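Local structure of Tox3 (Phaeosphaeria nodorum, 6WES) at residues A[47-61]-A[71-83]. The protein is a secreted necrotrophic effector of a fungal wheat pathogen, a beta-barrel toxin probably acting through recognition dependent on the wheat susceptibility gene Snn3. Sequence-based numbering, arbitrary orientation.
Sequences VTWSNALNVDRFDPL and ASTTITAIHDFCL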
ATOM      1  N   VAL A  47      -0.038  12.309   9.825  1.00 10.68           N
ATOM      2  CA  VAL A  47       0.213  11.821   8.473  1.00  9.64           C
ATOM      3  C   VAL A  47      -1.116  11.447   7.828  1.00 10.90           C
ATOM      4  O   VAL A  47      -1.947  10.767   8.449  1.00 14.11           O
ATOM      5  CB  VAL A  47       1.166  10.613   8.511  1.00 10.16           C
ATOM      6  CG1 VAL A  47       1.327   9.994   7.144  1.00 12.18           C
ATOM      7  CG2 VAL A  47       2.536  11.022   9.072  1.00 11.29           C
ATOM      8  N   THR A  48      -1.320  11.876   6.588  1.00  8.87           N
ATOM      9  CA  THR A  48      -2.458  11.415   5.791  1.00  9.38           C
ATOM     10  C   THR A  48      -1.922  10.616   4.612  1.00  8.13           C
ATOM     11  O   THR A  48      -1.245  11.173   3.738  1.00  9.78           O
ATOM     12  CB  THR A  48      -3.268  12.609   5.286  1.00 10.14           C
ATOM     13  OG1 THR A  48      -3.838  13.299   6.414  1.00 12.09           O
ATOM     14  CG2 THR A  48      -4.413  12.181   4.335  1.00 12.09           C
ATOM     15  N   TRP A  49      -2.242   9.328   4.565  1.00  7.79           N
ATOM     16  CA  TRP A  49      -1.936   8.502   3.395  1.00  7.52           C
ATOM     17  C   TRP A  49      -3.093   8.607   2.411  1.00  9.04           C
ATOM     18  O   TRP A  49      -4.270   8.637   2.827  1.00 10.20           O
ATOM     19  CB  TRP A  49      -1.805   7.032   3.795  1.00  8.37           C
ATOM     20  CG  TRP A  49      -0.674   6.694   4.736  1.00  7.69           C
ATOM     21  CD1 TRP A  49      -0.743   6.577   6.089  1.00  8.27           C
ATOM     22  CD2 TRP A  49       0.671   6.361   4.371  1.00  8.89           C
ATOM     23  NE1 TRP A  49       0.474   6.189   6.598  1.00 10.00           N
ATOM     24  CE2 TRP A  49       1.356   6.052   5.561  1.00  9.27           C
ATOM     25  CE3 TRP A  49       1.350   6.283   3.150  1.00  9.61           C
ATOM     26  CZ2 TRP A  49       2.693   5.661   5.569  1.00 10.00           C
ATOM     27  CZ3 TRP A  49       2.680   5.883   3.158  1.00  9.55           C
ATOM     28  CH2 TRP A  49       3.334   5.588   4.363  1.00 10.78           C
ATOM     29  N   SER A  50      -2.783   8.605   1.118  1.00  8.27           N
ATOM     30  CA  SER A  50      -3.838   8.643   0.112  1.00  9.57           C
ATOM     31  C   SER A  50      -3.449   7.814  -1.105  1.00  9.17           C
ATOM     32  O   SER A  50      -2.275   7.516  -1.341  1.00  9.32           O
ATOM     33  CB  SER A  50      -4.182  10.074  -0.301  1.00 11.50           C
ATOM     34  OG  SER A  50      -3.048  10.698  -0.869  1.00 12.34           O
ATOM     35  N   ASN A  51      -4.466   7.433  -1.874  1.00  9.52           N
ATOM     36  CA  ASN A  51      -4.259   6.654  -3.087  1.00  8.88           C
ATOM     37  C   ASN A  51      -3.587   7.500  -4.159  1.00 11.53           C
ATOM     38  O   ASN A  51      -3.995   8.642  -4.416  1.00 14.52           O
ATOM     39  CB  ASN A  51      -5.626   6.217  -3.627  1.00 11.43           C
ATOM     40  CG  ASN A  51      -5.512   5.448  -4.940  1.00 13.03           C
ATOM     41  OD1 ASN A  51      -4.616   4.628  -5.113  1.00 11.99           O
ATOM     42  ND2 ASN A  51      -6.423   5.710  -5.860  1.00 18.10           N
ATOM     43  N   ALA A  52      -2.554   6.948  -4.792  1.00 11.29           N
ATOM     44  CA  ALA A  52      -2.075   7.445  -6.074  1.00 13.20           C
ATOM     45  C   ALA A  52      -2.348   6.474  -7.215  1.00 14.52           C
ATOM     46  O   ALA A  52      -2.627   6.915  -8.328  1.00 20.01           O
ATOM     47  CB  ALA A  52      -0.578   7.803  -6.005  1.00 13.79           C
ATOM     48  N   LEU A  53      -2.311   5.167  -6.960  1.00 12.80           N
ATOM     49  CA  LEU A  53      -2.697   4.177  -7.966  1.00 12.86           C
ATOM     50  C   LEU A  53      -3.060   2.883  -7.265  1.00 12.48           C
ATOM     51  O   LEU A  53      -2.239   2.338  -6.521  1.00 11.29           O
ATOM     52  CB  LEU A  53      -1.555   3.904  -8.942  1.00 13.39           C
ATOM     53  CG  LEU A  53      -1.839   2.745  -9.905  1.00 16.23           C
ATOM     54  CD1 LEU A  53      -2.943   3.128 -10.860  1.00 18.38           C
ATOM     55  CD2 LEU A  53      -0.585   2.363 -10.664  1.00 17.14           C
ATOM     56  N   ASN A  54      -4.258   2.374  -7.548  1.00 11.83           N
ATOM     57  CA  ASN A  54      -4.723   1.034  -7.194  1.00 14.59           C
ATOM     58  C   ASN A  54      -4.989   0.817  -5.715  1.00 16.08           C
ATOM     59  O   ASN A  54      -5.118  -0.329  -5.285  1.00 21.96           O
ATOM     60  CB  ASN A  54      -3.825  -0.075  -7.749  1.00 13.52           C
ATOM     61  CG  ASN A  54      -4.054  -0.305  -9.217  1.00 14.62           C
ATOM     62  OD1 ASN A  54      -5.156  -0.069  -9.726  1.00 15.54           O
ATOM     63  ND2 ASN A  54      -3.028  -0.765  -9.913  1.00 14.04           N
ATOM     64  N   VAL A  55      -5.127   1.851  -4.901  1.00 11.56           N
ATOM     65  CA  VAL A  55      -5.491   1.651  -3.503  1.00 11.73           C
ATOM     66  C   VAL A  55      -6.980   1.905  -3.330  1.00 12.51           C
ATOM     67  O   VAL A  55      -7.458   3.034  -3.520  1.00 14.61           O
ATOM     68  CB  VAL A  55      -4.660   2.520  -2.549  1.00 12.84           C
ATOM     69  CG1 VAL A  55      -5.030   2.184  -1.095  1.00 13.48           C
ATOM     70  CG2 VAL A  55      -3.190   2.316  -2.787  1.00 12.94           C
ATOM     71  N   ASP A  56      -7.705   0.855  -2.947  1.00 11.00           N
ATOM     72  CA  ASP A  56      -9.129   0.967  -2.664  1.00 12.00           C
ATOM     73  C   ASP A  56      -9.407   1.428  -1.242  1.00 12.88           C
ATOM     74  O   ASP A  56     -10.431   2.078  -0.993  1.00 14.77           O
ATOM     75  CB  ASP A  56      -9.781  -0.387  -2.935  1.00 13.06           C
ATOM     76  CG  ASP A  56      -9.669  -0.768  -4.390  1.00 20.48           C
ATOM     77  OD1 ASP A  56     -10.266  -0.047  -5.192  1.00 27.05           O
ATOM     78  OD2 ASP A  56      -8.941  -1.717  -4.766  1.00 24.43           O
ATOM     79  N   ARG A  57      -8.526   1.112  -0.300  1.00 11.04           N
ATOM     80  CA  ARG A  57      -8.660   1.558   1.085  1.00 10.51           C
ATOM     81  C   ARG A  57      -7.347   1.245   1.771  1.00  9.72           C
ATOM     82  O   ARG A  57      -6.560   0.419   1.294  1.00 10.01           O
ATOM     83  CB  ARG A  57      -9.830   0.894   1.828  1.00 12.38           C
ATOM     84  CG  ARG A  57      -9.761  -0.609   1.876  1.00 13.62           C
ATOM     85  CD  ARG A  57     -10.984  -1.228   2.578  1.00 13.32           C
ATOM     86  NE  ARG A  57     -10.938  -2.671   2.416  1.00 14.67           N
ATOM     87  CZ  ARG A  57     -10.301  -3.497   3.244  1.00 14.21           C
ATOM     88  NH1 ARG A  57      -9.690  -3.028   4.326  1.00 13.33           N
ATOM     89  NH2 ARG A  57     -10.272  -4.804   2.975  1.00 15.85           N
ATOM     90  N   PHE A  58      -7.118   1.894   2.894  1.00 10.24           N
ATOM     91  CA  PHE A  58      -5.977   1.623   3.745  1.00  9.73           C
ATOM     92  C   PHE A  58      -6.448   0.915   5.003  1.00 11.20           C
ATOM     93  O   PHE A  58      -7.594   1.072   5.431  1.00 13.65           O
ATOM     94  CB  PHE A  58      -5.279   2.915   4.141  1.00  9.61           C
ATOM     95  CG  PHE A  58      -4.546   3.584   3.000  1.00  9.21           C
ATOM     96  CD1 PHE A  58      -3.223   3.295   2.765  1.00  8.81           C
ATOM     97  CD2 PHE A  58      -5.192   4.506   2.176  1.00  9.83           C
ATOM     98  CE1 PHE A  58      -2.539   3.926   1.739  1.00  9.59           C
ATOM     99  CE2 PHE A  58      -4.512   5.130   1.137  1.00 11.21           C
ATOM    100  CZ  PHE A  58      -3.191   4.846   0.923  1.00 10.69           C
ATOM    101  N   ASP A  59      -5.572   0.120   5.591  1.00 10.57           N
ATOM    102  CA  ASP A  59      -5.889  -0.589   6.816  1.00 10.55           C
ATOM    103  C   ASP A  59      -4.732  -0.391   7.787  1.00 10.45           C
ATOM    104  O   ASP A  59      -3.565  -0.635   7.422  1.00 11.21           O
ATOM    105  CB  ASP A  59      -6.046  -2.074   6.538  1.00 14.24           C
ATOM    106  CG  ASP A  59      -6.112  -2.910   7.817  1.00 16.08           C
ATOM    107  OD1 ASP A  59      -5.345  -3.864   7.931  1.00 18.37           O
ATOM    108  OD2 ASP A  59      -6.954  -2.654   8.703  1.00 18.85           O
ATOM    109  N   PRO A  60      -4.995   0.070   9.024  1.00  9.63           N
ATOM    110  CA  PRO A  60      -6.284   0.620   9.465  1.00 13.20           C
ATOM    111  C   PRO A  60      -6.441   2.056   8.931  1.00 10.98           C
ATOM    112  O   PRO A  60      -5.971   2.335   7.862  1.00 14.78           O
ATOM    113  CB  PRO A  60      -6.171   0.600  10.988  1.00 20.38           C
ATOM    114  CG  PRO A  60      -4.758   0.605  11.282  1.00 16.66           C
ATOM    115  CD  PRO A  60      -4.003   0.024  10.108  1.00 11.09           C
ATOM    116  N   LEU A  61      -7.099   2.942   9.652  1.00 20.35           N
ATOM    117  CA  LEU A  61      -7.416   4.249   9.097  1.00 18.48           C
ATOM    118  C   LEU A  61      -6.157   4.980   8.600  1.00 16.81           C
ATOM    119  O   LEU A  61      -5.156   5.026   9.332  1.00 21.19           O
ATOM    120  CB  LEU A  61      -8.089   5.051  10.200  1.00 21.33           C
ATOM    121  CG  LEU A  61      -8.802   6.304   9.781  1.00 25.30           C
ATOM    122  CD1 LEU A  61     -10.064   5.938   9.062  1.00 22.31           C
ATOM    123  CD2 LEU A  61      -9.084   7.121  11.041  1.00 25.22           C
ATOM    124  N   ALA A  71       9.906   7.016  15.236  1.00 11.84           N
ATOM    125  CA  ALA A  71      10.745   7.280  14.079  1.00 12.37           C
ATOM    126  C   ALA A  71      10.158   6.728  12.792  1.00 10.25           C
ATOM    127  O   ALA A  71      10.825   6.754  11.759  1.00 12.41           O
ATOM    128  CB  ALA A  71      12.153   6.729  14.319  1.00 16.02           C
ATOM    129  N   SER A  72       8.937   6.210  12.828  1.00 10.78           N
ATOM    130  CA  SER A  72       8.376   5.581  11.647  1.00 10.69           C
ATOM    131  C   SER A  72       6.872   5.448  11.822  1.00 11.66           C
ATOM    132  O   SER A  72       6.350   5.508  12.936  1.00 13.05           O
ATOM    133  CB  SER A  72       8.953   4.174  11.488  1.00 13.10           C
ATOM    134  OG  SER A  72       8.522   3.353  12.561  1.00 16.79           O
ATOM    135  N   THR A  73       6.180   5.210  10.706  1.00  9.82           N
ATOM    136  CA  THR A  73       4.786   4.778  10.759  1.00 10.29           C
ATOM    137  C   THR A  73       4.522   3.932   9.525  1.00 11.36           C
ATOM    138  O   THR A  73       5.097   4.172   8.461  1.00 12.20           O
ATOM    139  CB  THR A  73       3.826   5.973  10.903  1.00 12.14           C
ATOM    140  OG1 THR A  73       2.503   5.489  11.165  1.00 14.18           O
ATOM    141  CG2 THR A  73       3.799   6.827   9.655  1.00 14.48           C
ATOM    142  N   THR A  74       3.669   2.924   9.674  1.00 11.08           N
ATOM    143  CA  THR A  74       3.435   1.942   8.620  1.00 10.89           C
ATOM    144  C   THR A  74       1.941   1.795   8.381  1.00 12.14           C
ATOM    145  O   THR A  74       1.137   1.978   9.294  1.00 14.86           O
ATOM    146  CB  THR A  74       4.006   0.544   8.981  1.00 12.29           C
ATOM    147  OG1 THR A  74       5.432   0.605   9.208  1.00 20.62           O
ATOM    148  CG2 THR A  74       3.775  -0.452   7.867  1.00 14.50           C
ATOM    149  N   ILE A  75       1.576   1.523   7.132  1.00 10.49           N
ATOM    150  CA  ILE A  75       0.178   1.342   6.750  1.00  8.80           C
ATOM    151  C   ILE A  75       0.106   0.209   5.736  1.00  9.36           C
ATOM    152  O   ILE A  75       1.097  -0.125   5.098  1.00 10.21           O
ATOM    153  CB  ILE A  75      -0.378   2.667   6.173  1.00 10.66           C
ATOM    154  CG1 ILE A  75      -1.912   2.726   6.250  1.00 10.00           C
ATOM    155  CG2 ILE A  75       0.101   2.911   4.765  1.00 12.27           C
ATOM    156  CD1 ILE A  75      -2.442   2.920   7.694  1.00 14.31           C
ATOM    157  N   THR A  76      -1.072  -0.393   5.586  1.00  9.35           N
ATOM    158  CA  THR A  76      -1.287  -1.395   4.546  1.00  9.27           C
ATOM    159  C   THR A  76      -2.274  -0.841   3.526  1.00 10.00           C
ATOM    160  O   THR A  76      -3.387  -0.438   3.892  1.00 10.88           O
ATOM    161  CB  THR A  76      -1.809  -2.697   5.162  1.00 12.00           C
ATOM    162  OG1 THR A  76      -0.828  -3.208   6.081  1.00 18.64           O
ATOM    163  CG2 THR A  76      -2.114  -3.738   4.073  1.00 14.01           C
ATOM    164  N   ALA A  77      -1.875  -0.802   2.259  1.00  9.46           N
ATOM    165  CA  ALA A  77      -2.773  -0.435   1.170  1.00  8.39           C
ATOM    166  C   ALA A  77      -3.461  -1.686   0.646  1.00  9.46           C
ATOM    167  O   ALA A  77      -2.800  -2.709   0.419  1.00 11.90           O
ATOM    168  CB  ALA A  77      -1.964   0.225   0.051  1.00 10.94           C
ATOM    169  N   ILE A  78      -4.767  -1.613   0.435  1.00  9.51           N
ATOM    170  CA  ILE A  78      -5.565  -2.752  -0.007  1.00  9.03           C
ATOM    171  C   ILE A  78      -6.069  -2.468  -1.413  1.00 10.50           C
ATOM    172  O   ILE A  78      -6.645  -1.401  -1.663  1.00 12.44           O
ATOM    173  CB  ILE A  78      -6.771  -2.968   0.924  1.00 11.16           C
ATOM    174  CG1 ILE A  78      -6.362  -3.051   2.389  1.00 15.29           C
ATOM    175  CG2 ILE A  78      -7.565  -4.208   0.488  1.00 14.08           C
ATOM    176  CD1 ILE A  78      -5.616  -4.319   2.720  1.00 16.51           C
ATOM    177  N   HIS A  79      -5.884  -3.429  -2.327  1.00 10.39           N
ATOM    178  CA  HIS A  79      -6.293  -3.325  -3.718  1.00 10.85           C
ATOM    179  C   HIS A  79      -7.108  -4.569  -4.055  1.00 12.81           C
ATOM    180  O   HIS A  79      -6.617  -5.683  -3.880  1.00 12.31           O
ATOM    181  CB  HIS A  79      -5.032  -3.256  -4.607  1.00 13.43           C
ATOM    182  CG  HIS A  79      -5.299  -3.390  -6.076  1.00 14.53           C
ATOM    183  ND1 HIS A  79      -6.285  -2.694  -6.732  1.00 15.83           N
ATOM    184  CD2 HIS A  79      -4.672  -4.133  -7.021  1.00 13.95           C
ATOM    185  CE1 HIS A  79      -6.270  -3.007  -8.016  1.00 15.61           C
ATOM    186  NE2 HIS A  79      -5.293  -3.876  -8.217  1.00 16.01           N
ATOM    187  N   ASP A  80      -8.344  -4.388  -4.521  1.00 11.59           N
ATOM    188  CA  ASP A  80      -9.218  -5.490  -4.927  1.00 11.33           C
ATOM    189  C   ASP A  80      -9.405  -5.481  -6.444  1.00 13.13           C
ATOM    190  O   ASP A  80      -9.567  -4.417  -7.046  1.00 14.53           O
ATOM    191  CB  ASP A  80     -10.599  -5.352  -4.256  1.00 18.10           C
ATOM    192  CG  ASP A  80     -10.501  -5.258  -2.743  1.00 25.00           C
ATOM    193  OD1 ASP A  80      -9.869  -6.151  -2.148  1.00 22.69           O
ATOM    194  OD2 ASP A  80     -11.030  -4.281  -2.144  1.00 28.62           O
ATOM    195  N   PHE A  81      -9.367  -6.658  -7.072  1.00 11.72           N
ATOM    196  CA  PHE A  81      -9.624  -6.733  -8.510  1.00 13.14           C
ATOM    197  C   PHE A  81     -10.129  -8.122  -8.851  1.00 14.20           C
ATOM    198  O   PHE A  81      -9.943  -9.063  -8.088  1.00 14.91           O
ATOM    199  CB  PHE A  81      -8.384  -6.368  -9.359  1.00 14.06           C
ATOM    200  CG  PHE A  81      -7.186  -7.244  -9.109  1.00 13.70           C
ATOM    201  CD1 PHE A  81      -6.391  -7.048  -7.996  1.00 14.17           C
ATOM    202  CD2 PHE A  81      -6.860  -8.265  -9.992  1.00 14.64           C
ATOM    203  CE1 PHE A  81      -5.290  -7.860  -7.755  1.00 14.67           C
ATOM    204  CE2 PHE A  81      -5.766  -9.088  -9.750  1.00 14.78           C
ATOM    205  CZ  PHE A  81      -4.982  -8.877  -8.644  1.00 15.41           C
ATOM    206  N   CYS A  82     -10.767  -8.229 -10.013  1.00 17.79           N
ATOM    207  CA  CYS A  82     -11.390  -9.461 -10.480  1.00 22.72           C
ATOM    208  C   CYS A  82     -10.729  -9.914 -11.777  1.00 19.61           C
ATOM    209  O   CYS A  82     -10.321  -9.095 -12.607  1.00 21.71           O
ATOM    210  CB  CYS A  82     -12.896  -9.265 -10.744  1.00 33.95           C
ATOM    211  SG  CYS A  82     -14.025  -9.315  -9.287  1.00 43.94           S
ATOM    212  N   LEU A  83     -10.627 -11.229 -11.952  1.00 14.70           N
ATOM    213  CA  LEU A  83     -10.188 -11.794 -13.218  1.00 13.27           C
ATOM    214  C   LEU A  83     -11.133 -12.929 -13.573  1.00 17.37           C
ATOM    215  O   LEU A  83     -11.698 -13.593 -12.698  1.00 17.91           O
ATOM    216  CB  LEU A  83      -8.754 -12.347 -13.185  1.00 14.56           C
ATOM    217  CG  LEU A  83      -7.620 -11.343 -12.860  1.00 15.91           C
ATOM    218  CD1 LEU A  83      -6.333 -12.053 -12.585  1.00 19.54           C
ATOM    219  CD2 LEU A  83      -7.455 -10.325 -13.973  1.00 18.10           C
TER
HETATM  220  O   HOH W   1       0.729   4.897   9.197  1.00 17.53           O
HETATM  221  O   HOH W   2     -11.895  -4.940   0.493  1.00 23.50           O
HETATM  222  O   HOH W   3      -1.448  -1.748   8.628  1.00 29.13           O
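Ile75 sets its CG2 methyl over the centre of one face of the Trp49 indole, 3.5 Å from the centroid of the five-membered ring, while Val47 CG1 packs on the opposite face, toward its rim, and Thr73 O lies at the edge. This CH-pi contact belongs to the interior of a beta barrel, whose strand 72-83 pairs antiparallel with the short strand 57-59 and packs across the core against strand 47-51. Ile75 suits the place because both branches work: with CG1 anti to the backbone N (chi1 -158°), CG2 falls between the backbone N and the carbonyl carbon and from there reaches the indole, and CG1 meets Phe58 CD1 at 3.8 Å. The Phe58 ring is itself held between Trp49 CB and Val55 CG1, and the small Ala77 makes room beside it for both Val55 methyls. The buried Trp49 NE1 is satisfied by a water that also bonds Thr73 OG1.

Farther along, Asn54 CB sits over the His79 ring centre and its amide stacks near CE1, planes 23° apart; Asn54 ND2 bonds Asp26 O, and His79 NE2 bonds Arg25 NH2. Ile78 CG2 lies over one face of the Arg57 guanidinium, toward its rim. A classic beta bulge sets Asp56 and Arg57 together opposite Ile78, bringing Asp56 OD2 a nearly straight 2.7 Å bond from Asp80 N, on the anti side, 26° out of the carboxylate plane, and a weak one from His79 ND1.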